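Local coordinates for protein putative transcriptional regulator, LysR family (Vibrio parahaemolyticus, PDB 3OXN) that probably regulates transcription as a LysR-type DNA-binding factor, represented here by its effector-binding part, which has a periplasmic-binding-protein-like fold, at residues R221-A224 with K225-E228; Q208-L211 with R212-R216. All blocks are in the same frame, centred on the assembly; numbering follows the deposited sequence.

Contact 1: residues R221-A224 with K225-E228; sequences RLIA and KRIE
Ile-223 and Arg-226 run side by side and point the same way on the last turns of the modelled chain, within helix 206-227. The backbone bonds come first. Arg-226 N donates to Leu-222 O at 3.0 Å and Glu-228 N to Ala-224 O at 3.0 Å, both close to straight; Ile-227 N also bonds to Ile-223 O, although the modelled length of that bond is doubtfully short. The Lys-225 N to Arg-221 O bond is weak, 3.3 Å long and bent to 133°, so the i to i+4 pattern is uneven here.

Apolar contact is modest. Ile-223 CG2 meets Ile-227 CD1 at 3.5 Å, one turn further on, where the two side chains pass at a slant. On another side, Leu-222 joins Arg-221 and Lys-225 in touching Phe-36 of helix 28-44.

The charged chains are folded back or spread apart. Arg-226 has CG anti to its backbone N but bends at chi3 (54°), which turns the guanidinium back beside Ile-223: CZ lies 4.0 Å from Ile-223 CG2, and Ile-223 O sits 4.0 Å above the centre of one guanidinium face. This is packing over a face; the hydrogen bond of that oxygen is with Ile-227 N, not with the guanidinium. NE has a long, weak ion pair with Asp-169 of helix 168-177. Arg-221 NH1 and Lys-225 NZ, both basic, stay 5.7 Å apart; Arg-221 also has Arg-40 close by and a long, weak ion pair with Glu-218.

Within these two segments the regular bonding is therefore that of the backbone. The ion pairs of Arg-221 and Arg-226 are long and weak, and the clustered basic groups probably repel one another mildly, an effect that solvent would be expected to screen at this surface.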
ATOM      1  N   ARG A 221       2.045  22.315  -6.823  1.00 51.03           N
ATOM      2  CA  ARG A 221       2.761  22.020  -8.060  1.00 51.06           C
ATOM      3  C   ARG A 221       2.097  20.878  -8.825  1.00 49.90           C
ATOM      4  O   ARG A 221       2.059  20.876 -10.054  1.00 51.87           O
ATOM      5  CB  ARG A 221       4.213  21.666  -7.743  1.00 51.41           C
ATOM      6  CG  ARG A 221       5.236  22.371  -8.612  1.00 56.71           C
ATOM      7  CD  ARG A 221       6.633  21.777  -8.410  1.00 62.54           C
ATOM      8  NE  ARG A 221       6.903  20.558  -9.187  1.00 63.02           N
ATOM      9  CZ  ARG A 221       6.273  20.197 -10.310  1.00 65.40           C
ATOM     10  NH1 ARG A 221       6.613  19.067 -10.924  1.00 64.01           N
ATOM     11  NH2 ARG A 221       5.309  20.954 -10.833  1.00 60.93           N
ATOM     12  N   LEU A 222       1.565  19.910  -8.085  1.00 50.96           N
ATOM     13  CA  LEU A 222       0.998  18.702  -8.688  1.00 52.97           C
ATOM     14  C   LEU A 222      -0.315  19.019  -9.395  1.00 51.68           C
ATOM     15  O   LEU A 222      -0.568  18.558 -10.510  1.00 51.45           O
ATOM     16  CB  LEU A 222       0.800  17.607  -7.625  1.00 51.34           C
ATOM     17  CG  LEU A 222       0.423  16.187  -8.068  1.00 49.51           C
ATOM     18  CD1 LEU A 222       1.487  15.645  -8.981  1.00 50.75           C
ATOM     19  CD2 LEU A 222       0.237  15.255  -6.883  1.00 48.05           C
ATOM     20  N   ILE A 223      -1.145  19.816  -8.735  1.00 52.60           N
ATOM     21  CA  ILE A 223      -2.389  20.273  -9.328  1.00 54.52           C
ATOM     22  C   ILE A 223      -2.067  20.958 -10.659  1.00 54.33           C
ATOM     23  O   ILE A 223      -2.524  20.520 -11.710  1.00 57.52           O
ATOM     24  CB  ILE A 223      -3.155  21.221  -8.370  1.00 54.81           C
ATOM     25  CG1 ILE A 223      -3.586  20.468  -7.098  1.00 53.20           C
ATOM     26  CG2 ILE A 223      -4.368  21.827  -9.061  1.00 54.25           C
ATOM     27  CD1 ILE A 223      -3.829  21.371  -5.870  1.00 47.53           C
ATOM     28  N   ALA A 224      -1.254  22.009 -10.615  1.00 52.59           N
ATOM     29  CA  ALA A 224      -0.828  22.700 -11.829  1.00 57.04           C
ATOM     30  C   ALA A 224      -0.594  21.709 -12.962  1.00 57.20           C
ATOM     31  O   ALA A 224      -1.484  21.460 -13.771  1.00 58.12           O
ATOM     32  CB  ALA A 224       0.440  23.516 -11.570  1.00 52.30           C
ATOM     33  N   LYS A 225       0.622  21.172 -13.012  1.00 57.57           N
ATOM     34  CA  LYS A 225       1.001  20.099 -13.922  1.00 56.81           C
ATOM     35  C   LYS A 225      -0.219  19.319 -14.403  1.00 58.00           C
ATOM     36  O   LYS A 225      -0.483  19.244 -15.609  1.00 62.94           O
ATOM     37  CB  LYS A 225       1.993  19.175 -13.212  1.00 55.94           C
ATOM     38  CG  LYS A 225       2.035  17.757 -13.730  1.00 58.31           C
ATOM     39  CD  LYS A 225       3.277  17.468 -14.563  1.00 59.19           C
ATOM     40  CE  LYS A 225       3.473  15.948 -14.739  1.00 63.74           C
ATOM     41  NZ  LYS A 225       3.338  15.197 -13.442  1.00 58.84           N
ATOM     42  N   ARG A 226      -0.981  18.777 -13.459  1.00 55.84           N
ATOM     43  CA  ARG A 226      -2.185  18.020 -13.780  1.00 57.18           C
ATOM     44  C   ARG A 226      -3.243  18.853 -14.499  1.00 59.73           C
ATOM     45  O   ARG A 226      -3.674  18.504 -15.600  1.00 63.87           O
ATOM     46  CB  ARG A 226      -2.783  17.406 -12.518  1.00 59.47           C
ATOM     47  CG  ARG A 226      -4.141  16.766 -12.747  1.00 62.89           C
ATOM     48  CD  ARG A 226      -4.736  16.202 -11.454  1.00 62.81           C
ATOM     49  NE  ARG A 226      -4.789  17.197 -10.386  1.00 63.60           N
ATOM     50  CZ  ARG A 226      -5.605  18.251 -10.376  1.00 69.18           C
ATOM     51  NH1 ARG A 226      -6.449  18.480 -11.391  1.00 65.99           N
ATOM     52  NH2 ARG A 226      -5.565  19.091  -9.346  1.00 67.25           N
ATOM     53  N   ILE A 227      -3.672  19.939 -13.861  1.00 60.48           N
ATOM     54  CA  ILE A 227      -4.639  20.884 -14.439  1.00 65.34           C
ATOM     55  C   ILE A 227      -4.419  21.113 -15.939  1.00 67.61           C
ATOM     56  O   ILE A 227      -5.362  21.043 -16.742  1.00 68.51           O
ATOM     57  CB  ILE A 227      -4.564  22.266 -13.718  1.00 64.87           C
ATOM     58  CG1 ILE A 227      -5.487  22.297 -12.487  1.00 63.75           C
ATOM     59  CG2 ILE A 227      -4.894  23.412 -14.684  1.00 63.51           C
ATOM     60  CD1 ILE A 227      -5.583  23.677 -11.805  1.00 58.76           C
ATOM     61  N   GLU A 228      -3.161  21.383 -16.288  1.00 65.33           N
ATOM     62  CA  GLU A 228      -2.714  21.586 -17.663  1.00 63.79           C
ATOM     63  C   GLU A 228      -3.135  20.436 -18.592  1.00 66.80           C
ATOM     64  O   GLU A 228      -4.191  20.491 -19.238  1.00 67.41           O
ATOM     65  CB  GLU A 228      -1.191  21.754 -17.671  1.00 62.80           C
ATOM     66  CG  GLU A 228      -0.637  22.436 -16.403  1.00 65.71           C
ATOM     67  CD  GLU A 228      -1.265  23.814 -16.118  1.00 69.15           C
ATOM     68  OE1 GLU A 228      -1.766  24.452 -17.079  1.00 72.80           O
ATOM     69  OE2 GLU A 228      -1.248  24.262 -14.937  1.00 63.45           O
TER

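Contact 2: residues Q208-L211 with R212-R216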
ATOM      1  N   GLN A 208       8.309  21.365  11.234  1.00 42.96           N
ATOM      2  CA  GLN A 208       6.988  20.956  10.779  1.00 40.40           C
ATOM      3  C   GLN A 208       6.349  22.037   9.901  1.00 39.80           C
ATOM      4  O   GLN A 208       5.711  21.723   8.895  1.00 40.47           O
ATOM      5  CB  GLN A 208       6.074  20.595  11.960  1.00 40.41           C
ATOM      6  CG  GLN A 208       6.593  19.475  12.878  1.00 41.10           C
ATOM      7  CD  GLN A 208       6.815  18.131  12.165  1.00 41.22           C
ATOM      8  OE1 GLN A 208       6.235  17.871  11.109  1.00 43.71           O
ATOM      9  NE2 GLN A 208       7.657  17.275  12.752  1.00 33.86           N
ATOM     10  N   GLU A 209       6.512  23.307  10.263  1.00 40.39           N
ATOM     11  CA  GLU A 209       5.984  24.376   9.424  1.00 36.95           C
ATOM     12  C   GLU A 209       6.687  24.292   8.087  1.00 37.80           C
ATOM     13  O   GLU A 209       6.137  24.677   7.063  1.00 41.22           O
ATOM     14  CB  GLU A 209       6.207  25.755  10.040  1.00 39.78           C
ATOM     15  CG  GLU A 209       5.334  26.102  11.234  1.00 44.70           C
ATOM     16  CD  GLU A 209       5.840  27.344  11.978  1.00 53.51           C
ATOM     17  OE1 GLU A 209       6.940  27.840  11.635  1.00 48.86           O
ATOM     18  OE2 GLU A 209       5.142  27.827  12.906  1.00 56.43           O
ATOM     19  N   TRP A 210       7.910  23.780   8.090  1.00 38.45           N
ATOM     20  CA  TRP A 210       8.666  23.668   6.850  1.00 38.67           C
ATOM     21  C   TRP A 210       8.185  22.483   6.020  1.00 38.29           C
ATOM     22  O   TRP A 210       7.909  22.623   4.832  1.00 37.86           O
ATOM     23  CB  TRP A 210      10.177  23.565   7.120  1.00 41.95           C
ATOM     24  CG  TRP A 210      10.945  23.141   5.904  1.00 41.28           C
ATOM     25  CD1 TRP A 210      11.397  23.941   4.913  1.00 40.56           C
ATOM     26  CD2 TRP A 210      11.308  21.804   5.535  1.00 44.34           C
ATOM     27  NE1 TRP A 210      12.030  23.198   3.947  1.00 40.48           N
ATOM     28  CE2 TRP A 210      11.993  21.876   4.307  1.00 40.46           C
ATOM     29  CE3 TRP A 210      11.127  20.544   6.129  1.00 41.70           C
ATOM     30  CZ2 TRP A 210      12.500  20.755   3.655  1.00 45.24           C
ATOM     31  CZ3 TRP A 210      11.634  19.422   5.483  1.00 41.86           C
ATOM     32  CH2 TRP A 210      12.313  19.536   4.261  1.00 43.02           C
ATOM     33  N   LEU A 211       8.091  21.316   6.653  1.00 39.67           N
ATOM     34  CA  LEU A 211       7.606  20.106   5.983  1.00 40.79           C
ATOM     35  C   LEU A 211       6.281  20.370   5.287  1.00 35.12           C
ATOM     36  O   LEU A 211       6.119  20.063   4.107  1.00 33.93           O
ATOM     37  CB  LEU A 211       7.428  18.946   6.981  1.00 40.69           C
ATOM     38  CG  LEU A 211       7.459  17.488   6.485  1.00 38.08           C
ATOM     39  CD1 LEU A 211       6.775  16.569   7.474  1.00 37.58           C
ATOM     40  CD2 LEU A 211       6.823  17.324   5.127  1.00 38.25           C
ATOM     41  N   ARG A 212       5.336  20.930   6.030  1.00 32.86           N
ATOM     42  CA  ARG A 212       4.011  21.168   5.495  1.00 34.33           C
ATOM     43  C   ARG A 212       4.049  21.991   4.205  1.00 36.25           C
ATOM     44  O   ARG A 212       3.391  21.647   3.210  1.00 30.45           O
ATOM     45  CB  ARG A 212       3.133  21.820   6.548  1.00 32.39           C
ATOM     46  CG  ARG A 212       2.946  20.943   7.736  1.00 31.91           C
ATOM     47  CD  ARG A 212       1.668  21.270   8.458  1.00 34.72           C
ATOM     48  NE  ARG A 212       1.805  22.462   9.276  1.00 36.85           N
ATOM     49  CZ  ARG A 212       2.504  22.504  10.402  1.00 36.93           C
ATOM     50  NH1 ARG A 212       3.130  21.419  10.831  1.00 37.65           N
ATOM     51  NH2 ARG A 212       2.581  23.627  11.096  1.00 38.63           N
ATOM     52  N   SER A 213       4.851  23.053   4.222  1.00 36.72           N
ATOM     53  CA  SER A 213       4.973  23.950   3.077  1.00 38.87           C
ATOM     54  C   SER A 213       5.584  23.297   1.832  1.00 38.51           C
ATOM     55  O   SER A 213       5.159  23.582   0.700  1.00 37.38           O
ATOM     56  CB  SER A 213       5.761  25.207   3.457  1.00 43.77           C
ATOM     57  OG  SER A 213       6.821  24.870   4.328  1.00 43.29           O
ATOM     58  N   VAL A 214       6.590  22.445   2.021  1.00 36.10           N
ATOM     59  CA  VAL A 214       7.145  21.730   0.880  1.00 34.99           C
ATOM     60  C   VAL A 214       6.105  20.778   0.320  1.00 36.57           C
ATOM     61  O   VAL A 214       5.974  20.634  -0.898  1.00 38.88           O
ATOM     62  CB  VAL A 214       8.445  21.006   1.215  1.00 36.99           C
ATOM     63  CG1 VAL A 214       9.632  21.852   0.773  1.00 43.55           C
ATOM     64  CG2 VAL A 214       8.523  20.730   2.691  1.00 38.93           C
ATOM     65  N   VAL A 215       5.347  20.153   1.220  1.00 34.14           N
ATOM     66  CA  VAL A 215       4.194  19.350   0.832  1.00 34.27           C
ATOM     67  C   VAL A 215       3.192  20.245   0.107  1.00 34.96           C
ATOM     68  O   VAL A 215       2.698  19.913  -0.968  1.00 34.06           O
ATOM     69  CB  VAL A 215       3.518  18.684   2.077  1.00 33.63           C
ATOM     70  CG1 VAL A 215       2.175  18.087   1.721  1.00 23.69           C
ATOM     71  CG2 VAL A 215       4.433  17.625   2.688  1.00 31.93           C
ATOM     72  N   ARG A 216       2.908  21.394   0.706  1.00 36.37           N
ATOM     73  CA  ARG A 216       1.914  22.331   0.189  1.00 34.65           C
ATOM     74  C   ARG A 216       2.201  22.768  -1.241  1.00 38.14           C
ATOM     75  O   ARG A 216       1.324  22.723  -2.092  1.00 40.75           O
ATOM     76  CB  ARG A 216       1.855  23.563   1.088  1.00 34.89           C
ATOM     77  CG  ARG A 216       0.483  24.185   1.238  1.00 35.37           C
ATOM     78  CD  ARG A 216       0.563  25.599   1.831  1.00 37.00           C
ATOM     79  NE  ARG A 216       1.628  25.757   2.827  1.00 35.40           N
TER
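Trp-210 lays one face of its indole against Val-214, one turn later in helix 206-227, the last modelled helix of the periplasmic-binding-protein-like (LysR substrate-binding) fold. Val-214 CG2 stands 4.0 Å from the centroid of the six-membered ring and 8° off its normal, a CH-pi contact whose fine geometry is doubtful, because the model places this methyl too close to Leu-211 O. With CG anti to the backbone N (chi1 167°), the indole also reaches helix 28-44, where NE1 is hydrogen-bonded to Glu-44 OE1.

Arg-212 turns the other way, CG lying beside its own N, and a bend at chi3 (-78°) carries the guanidinium back over the preceding turn. Gln-208 O lies 3.2 Å above the guanidinium plane, toward its rim, while that same oxygen accepts Arg-212 N at 3.0 Å. NH1 is hydrogen-bonded to Cys-202 O, and the group makes a cation-pi contact with Trp-198, so several partners fix its rotation. Glu-209 is no salt-bridge partner: its OE2 stays 5.2 Å from Arg-212 NH2, which its CA and CG approach instead.

Leu-211 packs inward on Phe-21 and Ile-23 of strand 20-25, crossing Val-215, which rests on Met-196. Ser-213 folds its hydroxyl back onto the helix, where OG lies 2.8 Å from Glu-209 O, with Trp-210 O a competing acceptor for its one proton.

In the fold
Both contacts belong to the single C-terminal helix 206-227, in series: contact 2 closes at residue 216 before contact 1 opens at 221. Their centres are 18 Å apart and their nearest atoms about 5 Å, so they do not touch. Contact 2 is buried against strands 20-25 and 194-199 of the first mixed sheet, whereas contact 1 lies at the surface, nearing helix 168-177, which follows a strand of the second sheet. Helix 28-44 flanks both, through Ile-41 and Glu-44 at contact 2 and Phe-36 at contact 1. The helix thus starts buried on one lobe and ends, more exposed, near the other.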